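Local coordinates for putative lipoprotein (Clostridium difficile, PDB 4EXR) that is of unknown function but folds as a tandem pair of PepSY (YPEB-type) domains and is probably a surface-anchored lipoprotein that dimerises through its beta-sheet, at residues N39-K42 with D47-I50; E106-N111 with D141-K146; K61-V66 with D85-K90; E23-Q28 with L53-D58. All blocks are in the same frame, centred on the assembly; numbering follows the deposited sequence. Where two conformers were deposited one is given.

Contact 1: N39-K42 with D47-I50; sequences NIFK and DADI
Residues 39-42, in the C-terminal half of helix 34-44, and the start of strand 49-58 come together where the chain leaves the helix and enters the sheet, the closest CA atoms being those of K42 and A48 at 7.0 Å. This is the helix-to-first-strand connection of the first PepSY domain, in which a helix lies against an antiparallel sheet, and F41 is the residue that carries the contact. Its CG stands anti to the backbone N (chi1 -180°), which sends the ring off the helix toward the incoming strand. A48 CB and I50 CG1 both come at the ring obliquely, on its CD1 and CE1 atoms; CE1 of F41 lies 3.9 Å from CB of A48. I50 reaches back from the strand with an extended chain, CG1 anti to the carbonyl carbon (chi1 -67°), which brings CG1 and CD1 to the ring; the two side chains run past each other in opposite directions. Further out, the aliphatic part of K42 grazes the same isoleucine, CG of K42 standing 4.4 Å from CD1 of I50 at the exposed edge. Everything across the contact is apolar. Around it, Y75 and M77 of strand 73-80 and V66 of strand 61-69 also pack on F41, which buries the ring between helix and sheet. D47 and D49, whose CB atoms point away from the helix, both form salt bridges with R104, tying this turn to the loop after strand 86-93. The tightest approach between helix and strand is CD1 of F41 to CG1 of I50, 3.8 Å.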
loop_
_atom_site.group_PDB
_atom_site.type_symbol
_atom_site.label_atom_id
_atom_site.label_comp_id
_atom_site.label_asym_id
_atom_site.label_seq_id
_atom_site.Cartn_x
_atom_site.Cartn_y
_atom_site.Cartn_z
ATOM N N ASN A 39 -1.452 19.247 5.995
ATOM C CA ASN A 39 -0.918 20.075 4.908
ATOM C C ASN A 39 -0.010 19.324 3.937
ATOM O O ASN A 39 -0.041 19.583 2.737
ATOM C CB ASN A 39 -0.205 21.324 5.457
ATOM C CG ASN A 39 -1.173 22.305 6.117
ATOM O OD1 ASN A 39 -2.370 22.305 5.827
ATOM N ND2 ASN A 39 -0.660 23.128 7.019
ATOM N N ILE A 40 0.798 18.404 4.454
ATOM C CA ILE A 40 1.633 17.557 3.604
ATOM C C ILE A 40 0.740 16.735 2.669
ATOM O O ILE A 40 0.969 16.661 1.454
ATOM C CB ILE A 40 2.530 16.620 4.451
ATOM C CG1 ILE A 40 3.643 17.418 5.140
ATOM C CG2 ILE A 40 3.154 15.534 3.588
ATOM C CD1 ILE A 40 4.300 16.661 6.265
ATOM N N PHE A 41 -0.308 16.147 3.232
ATOM C CA PHE A 41 -1.231 15.353 2.429
ATOM C C PHE A 41 -1.900 16.216 1.347
ATOM O O PHE A 41 -1.943 15.845 0.170
ATOM C CB PHE A 41 -2.299 14.715 3.326
ATOM C CG PHE A 41 -3.287 13.866 2.573
ATOM C CD1 PHE A 41 -4.430 14.430 2.021
ATOM C CD2 PHE A 41 -3.064 12.508 2.409
ATOM C CE1 PHE A 41 -5.335 13.658 1.303
ATOM C CE2 PHE A 41 -3.967 11.728 1.698
ATOM C CZ PHE A 41 -5.108 12.310 1.150
ATOM N N LYS A 42 -2.428 17.361 1.757
ATOM C CA LYS A 42 -3.197 18.215 0.855
ATOM C C LYS A 42 -2.324 18.813 -0.235
ATOM O O LYS A 42 -2.781 19.061 -1.352
ATOM C CB LYS A 42 -3.862 19.334 1.642
ATOM C CG LYS A 42 -5.099 18.911 2.397
ATOM C CD LYS A 42 -5.721 20.126 3.040
ATOM C CE LYS A 42 -7.147 19.858 3.459
ATOM N NZ LYS A 42 -7.713 21.037 4.175
ATOM N N ASP A 47 -6.571 17.632 -4.923
ATOM C CA ASP A 47 -8.010 17.489 -5.173
ATOM C C ASP A 47 -8.688 16.488 -4.231
ATOM O O ASP A 47 -9.894 16.240 -4.327
ATOM C CB ASP A 47 -8.267 17.098 -6.633
ATOM C CG ASP A 47 -9.723 17.280 -7.039
ATOM O OD1 ASP A 47 -10.371 18.224 -6.527
ATOM O OD2 ASP A 47 -10.220 16.473 -7.854
ATOM N N ALA A 48 -7.919 15.920 -3.307
ATOM C CA ALA A 48 -8.460 14.888 -2.427
ATOM C C ALA A 48 -9.110 15.486 -1.175
ATOM O O ALA A 48 -8.680 16.531 -0.682
ATOM C CB ALA A 48 -7.347 13.910 -2.019
ATOM N N ASP A 49 -10.131 14.807 -0.658
ATOM C CA ASP A 49 -10.728 15.152 0.628
ATOM C C ASP A 49 -10.256 14.172 1.684
ATOM O O ASP A 49 -10.280 12.970 1.461
ATOM C CB ASP A 49 -12.249 15.067 0.565
ATOM C CG ASP A 49 -12.847 16.079 -0.385
ATOM O OD1 ASP A 49 -12.398 17.247 -0.377
ATOM O OD2 ASP A 49 -13.754 15.693 -1.149
ATOM N N ILE A 50 -9.859 14.674 2.847
ATOM C CA ILE A 50 -9.419 13.788 3.920
ATOM C C ILE A 50 -10.611 13.106 4.568
ATOM O O ILE A 50 -11.592 13.762 4.936
ATOM C CB ILE A 50 -8.617 14.563 4.992
ATOM C CG1 ILE A 50 -7.299 15.053 4.380
ATOM C CG2 ILE A 50 -8.379 13.681 6.226
ATOM C CD1 ILE A 50 -6.435 15.900 5.340
#

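Contact 2: E106-N111 with D141-K146; sequences EKLDLN and DVTFYK
The backbone N of D109 donates to OG1 of T143 at 2.9 Å, and the bond is nearly straight, with an N-H...acceptor angle of 167°. It fastens the loop between strand 86-93 and helix 116-126 to the start of strand 142-151 in the second PepSY domain. T143 is well placed for this: OG1 is anti to its own carbonyl carbon (chi1 -62°), while the methyl CG2, anti to the backbone N, lies alongside the loop backbone. CG2 of T143 stands 3.6 Å from the carbonyl O of D109, and its nearest approach to the side chain of L108 is 4.3 Å, to CB. OG1 itself is flanked by the side-chain carbon of D109, with CB of D109 3.6 Å away. T143 thus meets D109 twice, its hydroxyl at the amide and its methyl beside the carbonyl O. The carboxylate of D109 points elsewhere: OD2 forms a salt bridge with K163, and OD1 receives a weak bond from the backbone N of N111 at 3.3 Å. Beside this contact, L108 pairs through its backbone with I50 and rests its side chain on L136 of strand 130-139, close to the bound sodium ion that V51, D52 and D137 coordinate. A loop without regular helix or strand is therefore held by directed polar bonds as well as packing. A buried threonine hydroxyl accepts the amide of D109, so that this N-H is satisfied without a partner strand, and the acid's charge is probably balanced by K163.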
loop_
_atom_site.group_PDB
_atom_site.type_symbol
_atom_site.label_atom_id
_atom_site.label_comp_id
_atom_site.label_asym_id
_atom_site.label_seq_id
_atom_site.Cartn_x
_atom_site.Cartn_y
_atom_site.Cartn_z
ATOM N N GLU A 106 -17.554 10.893 2.896
ATOM C CA GLU A 106 -16.991 10.587 4.206
ATOM C C GLU A 106 -16.026 11.666 4.699
ATOM O O GLU A 106 -15.400 11.520 5.755
ATOM C CB GLU A 106 -16.267 9.244 4.142
ATOM C CG GLU A 106 -17.167 8.089 3.752
ATOM C CD GLU A 106 -17.449 7.161 4.920
ATOM O OE1 GLU A 106 -17.711 7.660 6.040
ATOM O OE2 GLU A 106 -17.393 5.929 4.720
ATOM N N LYS A 107 -15.898 12.749 3.946
ATOM C CA LYS A 107 -14.868 13.729 4.272
ATOM C C LYS A 107 -15.093 14.375 5.630
ATOM O O LYS A 107 -16.223 14.684 6.019
ATOM C CB LYS A 107 -14.720 14.793 3.185
ATOM C CG LYS A 107 -15.939 15.658 2.961
ATOM C CD LYS A 107 -15.579 16.770 1.991
ATOM C CE LYS A 107 -16.798 17.477 1.464
ATOM N NZ LYS A 107 -17.711 16.525 0.770
ATOM N N LEU A 108 -13.990 14.554 6.352
ATOM C CA LEU A 108 -14.003 15.152 7.671
ATOM C C LEU A 108 -14.228 16.653 7.597
ATOM O O LEU A 108 -13.785 17.310 6.658
ATOM C CB LEU A 108 -12.653 14.881 8.359
ATOM C CG LEU A 108 -12.246 13.417 8.482
ATOM C CD1 LEU A 108 -10.914 13.273 9.296
ATOM C CD2 LEU A 108 -13.383 12.624 9.114
ATOM N N ASP A 109 -14.914 17.203 8.590
ATOM C CA ASP A 109 -14.979 18.654 8.725
ATOM C C ASP A 109 -13.853 19.087 9.675
ATOM O O ASP A 109 -13.952 18.920 10.893
ATOM C CB ASP A 109 -16.345 19.088 9.251
ATOM C CG ASP A 109 -16.447 20.587 9.442
ATOM O OD1 ASP A 109 -15.488 21.319 9.086
ATOM O OD2 ASP A 109 -17.510 21.036 9.934
ATOM N N LEU A 110 -12.781 19.632 9.105
ATOM C CA LEU A 110 -11.564 19.908 9.890
ATOM C C LEU A 110 -11.376 21.382 10.195
ATOM O O LEU A 110 -10.352 21.777 10.741
ATOM C CB LEU A 110 -10.326 19.381 9.162
ATOM C CG LEU A 110 -10.289 17.869 8.960
ATOM C CD1 LEU A 110 -9.101 17.467 8.103
ATOM C CD2 LEU A 110 -10.271 17.142 10.299
ATOM N N ASN A 111 -12.366 22.192 9.841
ATOM C CA ASN A 111 -12.297 23.629 10.070
ATOM C C ASN A 111 -12.745 24.004 11.468
ATOM O O ASN A 111 -13.778 23.534 11.942
ATOM C CB ASN A 111 -13.146 24.385 9.037
ATOM C CG ASN A 111 -12.648 24.187 7.620
ATOM O OD1 ASN A 111 -13.378 23.701 6.753
ATOM N ND2 ASN A 111 -11.389 24.550 7.379
ATOM N N ASP A 141 -22.820 13.054 10.089
ATOM C CA ASP A 141 -22.439 14.444 9.827
ATOM C C ASP A 141 -21.690 15.116 10.984
ATOM O O ASP A 141 -21.460 16.327 10.970
ATOM C CB ASP A 141 -23.666 15.276 9.422
ATOM C CG ASP A 141 -23.379 16.199 8.262
ATOM O OD1 ASP A 141 -22.496 15.854 7.440
ATOM O OD2 ASP A 141 -24.036 17.264 8.174
ATOM N N VAL A 142 -21.316 14.327 11.982
ATOM C CA VAL A 142 -20.587 14.835 13.130
ATOM C C VAL A 142 -19.144 14.368 13.004
ATOM O O VAL A 142 -18.896 13.176 12.936
ATOM C CB VAL A 142 -21.154 14.284 14.461
ATOM C CG1 VAL A 142 -20.347 14.822 15.646
ATOM C CG2 VAL A 142 -22.619 14.632 14.612
ATOM N N THR A 143 -18.201 15.306 12.948
ATOM C CA THR A 143 -16.782 14.949 12.980
ATOM C C THR A 143 -16.339 14.941 14.434
ATOM O O THR A 143 -16.493 15.931 15.157
ATOM C CB THR A 143 -15.925 15.924 12.143
ATOM O OG1 THR A 143 -16.342 15.846 10.775
ATOM C CG2 THR A 143 -14.423 15.581 12.242
ATOM N N PHE A 144 -15.807 13.809 14.871
ATOM C CA PHE A 144 -15.429 13.664 16.260
ATOM C C PHE A 144 -14.001 13.145 16.392
ATOM O O PHE A 144 -13.481 12.473 15.496
ATOM C CB PHE A 144 -16.408 12.723 16.979
ATOM C CG PHE A 144 -16.580 11.394 16.292
ATOM C CD1 PHE A 144 -15.705 10.348 16.544
ATOM C CD2 PHE A 144 -17.611 11.194 15.386
ATOM C CE1 PHE A 144 -15.850 9.134 15.894
ATOM C CE2 PHE A 144 -17.764 9.982 14.742
ATOM C CZ PHE A 144 -16.886 8.946 15.002
ATOM N N TYR A 145 -13.367 13.475 17.515
ATOM C CA TYR A 145 -12.155 12.781 17.909
ATOM C C TYR A 145 -12.583 11.476 18.561
ATOM O O TYR A 145 -13.549 11.439 19.320
ATOM C CB TYR A 145 -11.358 13.598 18.926
ATOM C CG TYR A 145 -10.501 14.704 18.339
ATOM C CD1 TYR A 145 -9.237 14.432 17.824
ATOM C CD2 TYR A 145 -10.943 16.024 18.341
ATOM C CE1 TYR A 145 -8.446 15.442 17.301
ATOM C CE2 TYR A 145 -10.149 17.048 17.832
ATOM C CZ TYR A 145 -8.907 16.745 17.317
ATOM O OH TYR A 145 -8.129 17.754 16.798
ATOM N N LYS A 146 -11.875 10.399 18.255
ATOM C CA LYS A 146 -12.094 9.134 18.932
ATOM C C LYS A 146 -10.807 8.849 19.698
ATOM O O LYS A 146 -9.763 8.622 19.092
ATOM C CB LYS A 146 -12.344 8.039 17.910
ATOM C CG LYS A 146 -12.575 6.648 18.496
ATOM C CD LYS A 146 -12.651 5.651 17.352
ATOM C CE LYS A 146 -13.112 4.286 17.801
ATOM N NZ LYS A 146 -13.268 3.373 16.628
#

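Contact 3: K61-V66 with D85-K90; sequences KFVYTV and DVLEDK. With PO4 (phosphate ion), chain C; PO4 (phosphate ion), chain B.
K61 and L87 both carry CG anti to the carbonyl carbon (chi1 -71° and -57°), and the lysine chain runs extended until it bends at its last torsion (chi4 -85°), so that the two side chains reach toward each other tip to tip. NZ of K61 ends 3.7 Å from CD2 of L87, while the other methyl of the leucine, CD1, lies 4.0 Å from CD of the lysine. V63 comes in beside them from the same strand as K61, at an oblique crossing, with its CG2 3.8 Å from CD1 of L87. CD1 of L87 thus rests on both V63 CG2 and K61 CD, neighbouring groups of one strand. The amine is not left to the methyl alone: K61 makes a salt bridge with D80, and the carboxylate of D85 stands nearby without touching it. Strands 61-69 and 86-93 are not neighbours; strand 73-80 runs between them, and L87 and E88 both face K78 in a classic beta bulge. Further along, K90 is extended toward two phosphate ions, probably from the crystallisation liquor; its NZ donates to O2 of the chain B ion at 2.8 Å and to O3 of the chain C ion at 2.9 Å. K76 and residues K76 and K90 of the second subunit also bind phosphate, so the anions lie among lysines of both chains. Strand 86-93 is the outermost strand of its own chain, and E88, D89 and K90 pair antiparallel with a strand of the second subunit, carrying the sheet across the dimer, while helix 34-44 packs on Y64 and V66.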
loop_
_atom_site.group_PDB
_atom_site.type_symbol
_atom_site.label_atom_id
_atom_site.label_comp_id
_atom_site.label_asym_id
_atom_site.label_seq_id
_atom_site.Cartn_x
_atom_site.Cartn_y
_atom_site.Cartn_z
ATOM N N LYS A 61 8.407 4.696 16.758
ATOM C CA LYS A 61 8.003 5.921 16.082
ATOM C C LYS A 61 6.559 6.268 16.442
ATOM O O LYS A 61 5.757 5.387 16.737
ATOM C CB LYS A 61 8.067 5.739 14.563
ATOM C CG LYS A 61 9.447 5.632 13.946
ATOM C CD LYS A 61 9.314 5.196 12.487
ATOM C CE LYS A 61 10.606 5.391 11.694
ATOM N NZ LYS A 61 10.723 6.782 11.162
ATOM N N PHE A 62 6.225 7.552 16.410
ATOM C CA PHE A 62 4.825 7.943 16.412
ATOM C C PHE A 62 4.500 8.390 15.005
ATOM O O PHE A 62 5.291 9.083 14.352
ATOM C CB PHE A 62 4.537 9.021 17.450
ATOM C CG PHE A 62 4.781 8.560 18.857
ATOM C CD1 PHE A 62 6.047 8.650 19.420
ATOM C CD2 PHE A 62 3.761 7.981 19.598
ATOM C CE1 PHE A 62 6.283 8.205 20.711
ATOM C CE2 PHE A 62 3.996 7.532 20.901
ATOM C CZ PHE A 62 5.254 7.641 21.447
ATOM N N VAL A 63 3.340 7.963 14.531
ATOM C CA VAL A 63 3.038 8.048 13.117
ATOM C C VAL A 63 1.627 8.582 12.902
ATOM O O VAL A 63 0.670 8.054 13.464
ATOM C CB VAL A 63 3.176 6.643 12.456
ATOM C CG1 VAL A 63 2.776 6.672 10.984
ATOM C CG2 VAL A 63 4.611 6.108 12.620
ATOM N N TYR A 64 1.521 9.640 12.101
ATOM C CA TYR A 64 0.241 10.110 11.589
ATOM C C TYR A 64 -0.121 9.290 10.376
ATOM O O TYR A 64 0.718 9.075 9.498
ATOM C CB TYR A 64 0.340 11.566 11.126
ATOM C CG TYR A 64 0.486 12.591 12.227
ATOM C CD1 TYR A 64 -0.584 12.898 13.073
ATOM C CD2 TYR A 64 1.680 13.289 12.390
ATOM C CE1 TYR A 64 -0.444 13.855 14.080
ATOM C CE2 TYR A 64 1.826 14.245 13.381
ATOM C CZ TYR A 64 0.773 14.525 14.221
ATOM O OH TYR A 64 0.944 15.481 15.199
ATOM N N THR A 65 -1.371 8.837 10.315
ATOM C CA THR A 65 -1.876 8.232 9.085
ATOM C C THR A 65 -2.966 9.161 8.586
ATOM O O THR A 65 -3.879 9.480 9.337
ATOM C CB THR A 65 -2.435 6.814 9.337
ATOM O OG1 THR A 65 -1.394 5.992 9.879
ATOM C CG2 THR A 65 -2.975 6.168 8.030
ATOM N N VAL A 66 -2.832 9.629 7.344
ATOM C CA VAL A 66 -3.807 10.530 6.744
ATOM C C VAL A 66 -4.371 9.811 5.529
ATOM O O VAL A 66 -3.615 9.348 4.673
ATOM C CB VAL A 66 -3.164 11.846 6.267
ATOM C CG1 VAL A 66 -4.255 12.861 5.881
ATOM C CG2 VAL A 66 -2.241 12.427 7.342
ATOM N N ASP A 85 9.254 12.571 8.175
ATOM C CA ASP A 85 9.545 11.608 7.104
ATOM C C ASP A 85 8.262 10.931 6.621
ATOM O O ASP A 85 7.449 10.501 7.434
ATOM C CB ASP A 85 10.455 10.496 7.607
ATOM C CG ASP A 85 11.848 10.984 7.952
ATOM O OD1 ASP A 85 12.367 11.874 7.239
ATOM O OD2 ASP A 85 12.418 10.471 8.945
ATOM N N VAL A 86 8.107 10.807 5.306
ATOM C CA VAL A 86 6.992 10.063 4.722
ATOM C C VAL A 86 7.336 8.576 4.758
ATOM O O VAL A 86 8.273 8.142 4.111
ATOM C CB VAL A 86 6.724 10.511 3.272
ATOM C CG1 VAL A 86 5.589 9.671 2.627
ATOM C CG2 VAL A 86 6.373 11.989 3.240
ATOM N N LEU A 87 6.599 7.803 5.544
ATOM C CA LEU A 87 6.889 6.379 5.711
ATOM C C LEU A 87 6.103 5.519 4.714
ATOM O O LEU A 87 6.494 4.404 4.378
ATOM C CB LEU A 87 6.508 5.957 7.118
ATOM C CG LEU A 87 7.234 6.790 8.181
ATOM C CD1 LEU A 87 6.789 6.374 9.565
ATOM C CD2 LEU A 87 8.747 6.658 8.005
ATOM N N GLU A 88 4.977 6.038 4.273
ATOM C CA GLU A 88 4.187 5.359 3.254
ATOM C C GLU A 88 3.422 6.392 2.448
ATOM O O GLU A 88 2.960 7.389 2.992
ATOM C CB GLU A 88 3.223 4.339 3.868
ATOM C CG GLU A 88 2.407 3.591 2.804
ATOM C CD GLU A 88 1.430 2.569 3.362
ATOM O OE1 GLU A 88 1.234 2.510 4.591
ATOM O OE2 GLU A 88 0.843 1.820 2.552
ATOM N N ASP A 89 3.304 6.153 1.144
ATOM C CA ASP A 89 2.482 6.990 0.279
ATOM C C ASP A 89 1.833 6.034 -0.721
ATOM O O ASP A 89 2.503 5.513 -1.614
ATOM C CB ASP A 89 3.360 8.028 -0.427
ATOM C CG ASP A 89 2.566 8.993 -1.298
ATOM O OD1 ASP A 89 1.372 8.739 -1.584
ATOM O OD2 ASP A 89 3.156 10.007 -1.725
ATOM N N LYS A 90 0.538 5.792 -0.546
ATOM C CA LYS A 90 -0.141 4.750 -1.302
ATOM C C LYS A 90 -1.371 5.305 -2.011
ATOM O O LYS A 90 -2.198 5.978 -1.395
ATOM C CB LYS A 90 -0.545 3.624 -0.351
ATOM C CG LYS A 90 -1.240 2.445 -1.006
ATOM C CD LYS A 90 -1.781 1.533 0.071
ATOM C CE LYS A 90 -2.262 0.216 -0.477
ATOM N NZ LYS A 90 -3.013 -0.534 0.571
HETATM P P PO4 C . -0.748 -1.334 3.740
HETATM O O1 PO4 C . -1.082 -1.849 5.120
HETATM O O2 PO4 C . 0.702 -1.626 3.434
HETATM O O3 PO4 C . -1.635 -1.996 2.717
HETATM O O4 PO4 C . -0.962 0.148 3.712
HETATM P P PO4 B . -1.040 -3.885 -0.380
HETATM O O1 PO4 B . -1.385 -5.352 -0.484
HETATM O O2 PO4 B . -2.310 -3.069 -0.412
HETATM O O3 PO4 B . -0.291 -3.625 0.902
HETATM O O4 PO4 B . -0.188 -3.504 -1.551
#

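Contact 4: E23-Q28 with L53-D58; sequences ENLMEQ and LSLERD
L25 and L55 meet where the N-terminal loop folds over residues 53-58 of strand 49-58, in the antiparallel sheet of the first PepSY domain: CD1 of L25 lies 4.0 Å from the carbonyl O of L55 and 4.5 Å from CG of L55. L25 has CG anti to the carbonyl carbon (chi1 -70°), which turns its branched end toward the strand. Beside it, at the exposed edge, R57 was modelled in two conformers; in one of them it runs out extended past E23, whose CG approaches the guanidinium obliquely. There CD of R57 comes within 4.2 Å of CA of E23, but this part of the contact is doubtful. The opposite charges lie near each other in that conformer without pairing, and the carboxylate of E23 makes its salt bridge instead with K132 of the neighbouring strand 130-139. In the next shell, W134 packs on both leucines and F30 does the same from the loop, while F62 of strand 61-69 also covers L25. The backbone of L25 bonds to V131, so the loop is fixed to strand 130-139 as well as resting on strand 49-58. Within the loop an Asx turn at N24 leads into a short 3-10 segment at 25-26. The selenomethionine M26 packs on helix 116-126. OD1 of N24 takes the backbone N of M26 at 3.1 Å, and the donor stands above the carbonyl plane, 49° out of it.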
loop_
_atom_site.group_PDB
_atom_site.type_symbol
_atom_site.label_atom_id
_atom_site.label_comp_id
_atom_site.label_asym_id
_atom_site.label_seq_id
_atom_site.Cartn_x
_atom_site.Cartn_y
_atom_site.Cartn_z
ATOM N N GLU A 23 4.284 4.897 26.074
ATOM C CA GLU A 23 3.137 4.733 25.193
ATOM C C GLU A 23 2.018 5.746 25.457
ATOM O O GLU A 23 1.015 5.763 24.748
ATOM C CB GLU A 23 2.597 3.310 25.328
ATOM C CG GLU A 23 3.648 2.320 25.817
ATOM C CD GLU A 23 3.134 0.896 25.895
ATOM O OE1 GLU A 23 2.000 0.640 25.436
ATOM O OE2 GLU A 23 3.868 0.032 26.415
ATOM N N ASN A 24 2.188 6.590 26.469
ATOM C CA ASN A 24 1.183 7.603 26.774
ATOM C C ASN A 24 1.311 8.787 25.822
ATOM O O ASN A 24 2.286 9.532 25.886
ATOM C CB ASN A 24 1.317 8.072 28.228
ATOM C CG ASN A 24 0.059 8.751 28.749
ATOM O OD1 ASN A 24 -0.814 9.162 27.983
ATOM N ND2 ASN A 24 -0.040 8.862 30.063
ATOM N N LEU A 25 0.333 8.956 24.935
ATOM C CA LEU A 25 0.354 10.074 23.999
ATOM C C LEU A 25 0.284 11.408 24.728
ATOM O O LEU A 25 0.752 12.425 24.219
ATOM C CB LEU A 25 -0.800 9.984 22.992
ATOM C CG LEU A 25 -0.783 8.896 21.923
ATOM C CD1 LEU A 25 -1.838 9.203 20.858
ATOM C CD2 LEU A 25 0.598 8.770 21.304
HETATM N N MSE A 26 -0.307 11.397 25.917
HETATM C CA MSE A 26 -0.440 12.608 26.719
HETATM C C MSE A 26 0.892 13.088 27.294
HETATM O O MSE A 26 1.035 14.259 27.653
HETATM C CB MSE A 26 -1.453 12.392 27.844
HETATM C CG MSE A 26 -2.885 12.592 27.400
HETATM SE SE MSE A 26 -3.244 14.489 27.094
HETATM C CE MSE A 26 -3.697 14.985 28.933
ATOM N N GLU A 27 1.865 12.185 27.381
ATOM C CA GLU A 27 3.166 12.542 27.932
ATOM C C GLU A 27 4.213 12.689 26.831
ATOM O O GLU A 27 5.414 12.677 27.100
ATOM C CB GLU A 27 3.605 11.515 28.985
ATOM C CG GLU A 27 2.696 11.494 30.213
ATOM C CD GLU A 27 3.002 10.352 31.169
ATOM O OE1 GLU A 27 3.713 9.407 30.768
ATOM O OE2 GLU A 27 2.524 10.401 32.324
ATOM N N GLN A 28 3.751 12.817 25.589
ATOM C CA GLN A 28 4.658 13.002 24.461
ATOM C C GLN A 28 4.567 14.425 23.931
ATOM O O GLN A 28 3.528 15.076 24.050
ATOM C CB GLN A 28 4.330 12.018 23.326
ATOM C CG GLN A 28 4.590 10.560 23.664
ATOM C CD GLN A 28 6.064 10.237 23.799
ATOM O OE1 GLN A 28 6.910 10.798 23.093
ATOM N NE2 GLN A 28 6.383 9.325 24.709
ATOM N N LEU A 53 -7.948 10.509 9.840
ATOM C CA LEU A 53 -6.656 10.977 10.328
ATOM C C LEU A 53 -6.445 10.337 11.686
ATOM O O LEU A 53 -7.370 10.258 12.491
ATOM C CB LEU A 53 -6.664 12.501 10.472
ATOM C CG LEU A 53 -5.425 13.130 11.122
ATOM C CD1 LEU A 53 -4.199 12.912 10.277
ATOM C CD2 LEU A 53 -5.641 14.612 11.353
ATOM N N SER A 54 -5.243 9.847 11.941
ATOM C CA SER A 54 -4.974 9.251 13.248
ATOM C C SER A 54 -3.512 9.407 13.632
ATOM O O SER A 54 -2.664 9.664 12.790
ATOM C CB SER A 54 -5.366 7.775 13.275
ATOM O OG SER A 54 -4.499 7.012 12.460
ATOM N N LEU A 55 -3.247 9.260 14.923
ATOM C CA LEU A 55 -1.896 9.239 15.441
ATOM C C LEU A 55 -1.786 8.015 16.333
ATOM O O LEU A 55 -2.611 7.809 17.224
ATOM C CB LEU A 55 -1.615 10.506 16.249
ATOM C CG LEU A 55 -0.234 10.566 16.935
ATOM C CD1 LEU A 55 0.906 10.436 15.922
ATOM C CD2 LEU A 55 -0.121 11.855 17.719
ATOM N N GLU A 56 -0.778 7.191 16.082
ATOM C CA GLU A 56 -0.550 6.019 16.910
ATOM C C GLU A 56 0.937 5.726 17.001
ATOM O O GLU A 56 1.735 6.252 16.226
ATOM C CB GLU A 56 -1.271 4.806 16.328
ATOM C CG GLU A 56 -0.698 4.344 15.006
ATOM C CD GLU A 56 -1.668 3.482 14.219
ATOM O OE1 GLU A 56 -2.696 3.063 14.795
ATOM O OE2 GLU A 56 -1.406 3.231 13.023
ATOM N N ARG A 57 1.301 4.890 17.968
ATOM C CA ARG A 57 2.672 4.429 18.128
ATOM C C ARG A 57 2.907 3.247 17.196
ATOM O O ARG A 57 2.059 2.362 17.080
ATOM C CB ARG A 57 2.910 4.008 19.582
ATOM C CG ARG A 57 4.341 3.580 19.919
ATOM C CD ARG A 57 4.494 3.354 21.427
ATOM N NE ARG A 57 5.870 3.058 21.832
ATOM C CZ ARG A 57 6.313 1.845 22.154
ATOM N NH1 ARG A 57 5.492 0.803 22.116
ATOM N NH2 ARG A 57 7.579 1.674 22.515
ATOM N N ASP A 58 4.050 3.242 16.518
ATOM C CA ASP A 58 4.441 2.094 15.707
ATOM C C ASP A 58 5.884 1.759 16.047
ATOM O O ASP A 58 6.806 2.408 15.551
ATOM C CB ASP A 58 4.298 2.397 14.214
ATOM C CG ASP A 58 4.455 1.152 13.340
ATOM O OD1 ASP A 58 5.170 0.206 13.739
ATOM O OD2 ASP A 58 3.858 1.121 12.242
#

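In the fold
Along the chain, contact 1 is nested within the loop closed by contact 4, and contacts 3 and 2 follow. All four reach the one antiparallel eight-stranded sheet. Contacts 1 and 4 use opposite ends of strand 49-58, with centres about 22 Å apart, and contact 3 spans from the next strand, 61-69, to the edge strand 86-93, its centre about 13 Å from contact 4 and about 14 Å from contact 1. Contact 2 lies about 20 Å from contact 3, across the chain's centre, yet touches contact 1, its centre about 14 Å away. Strand 49-58 beside strand 130-139 thus merges two PepSY halves into one sheet, which the second subunit extends beyond contact 3.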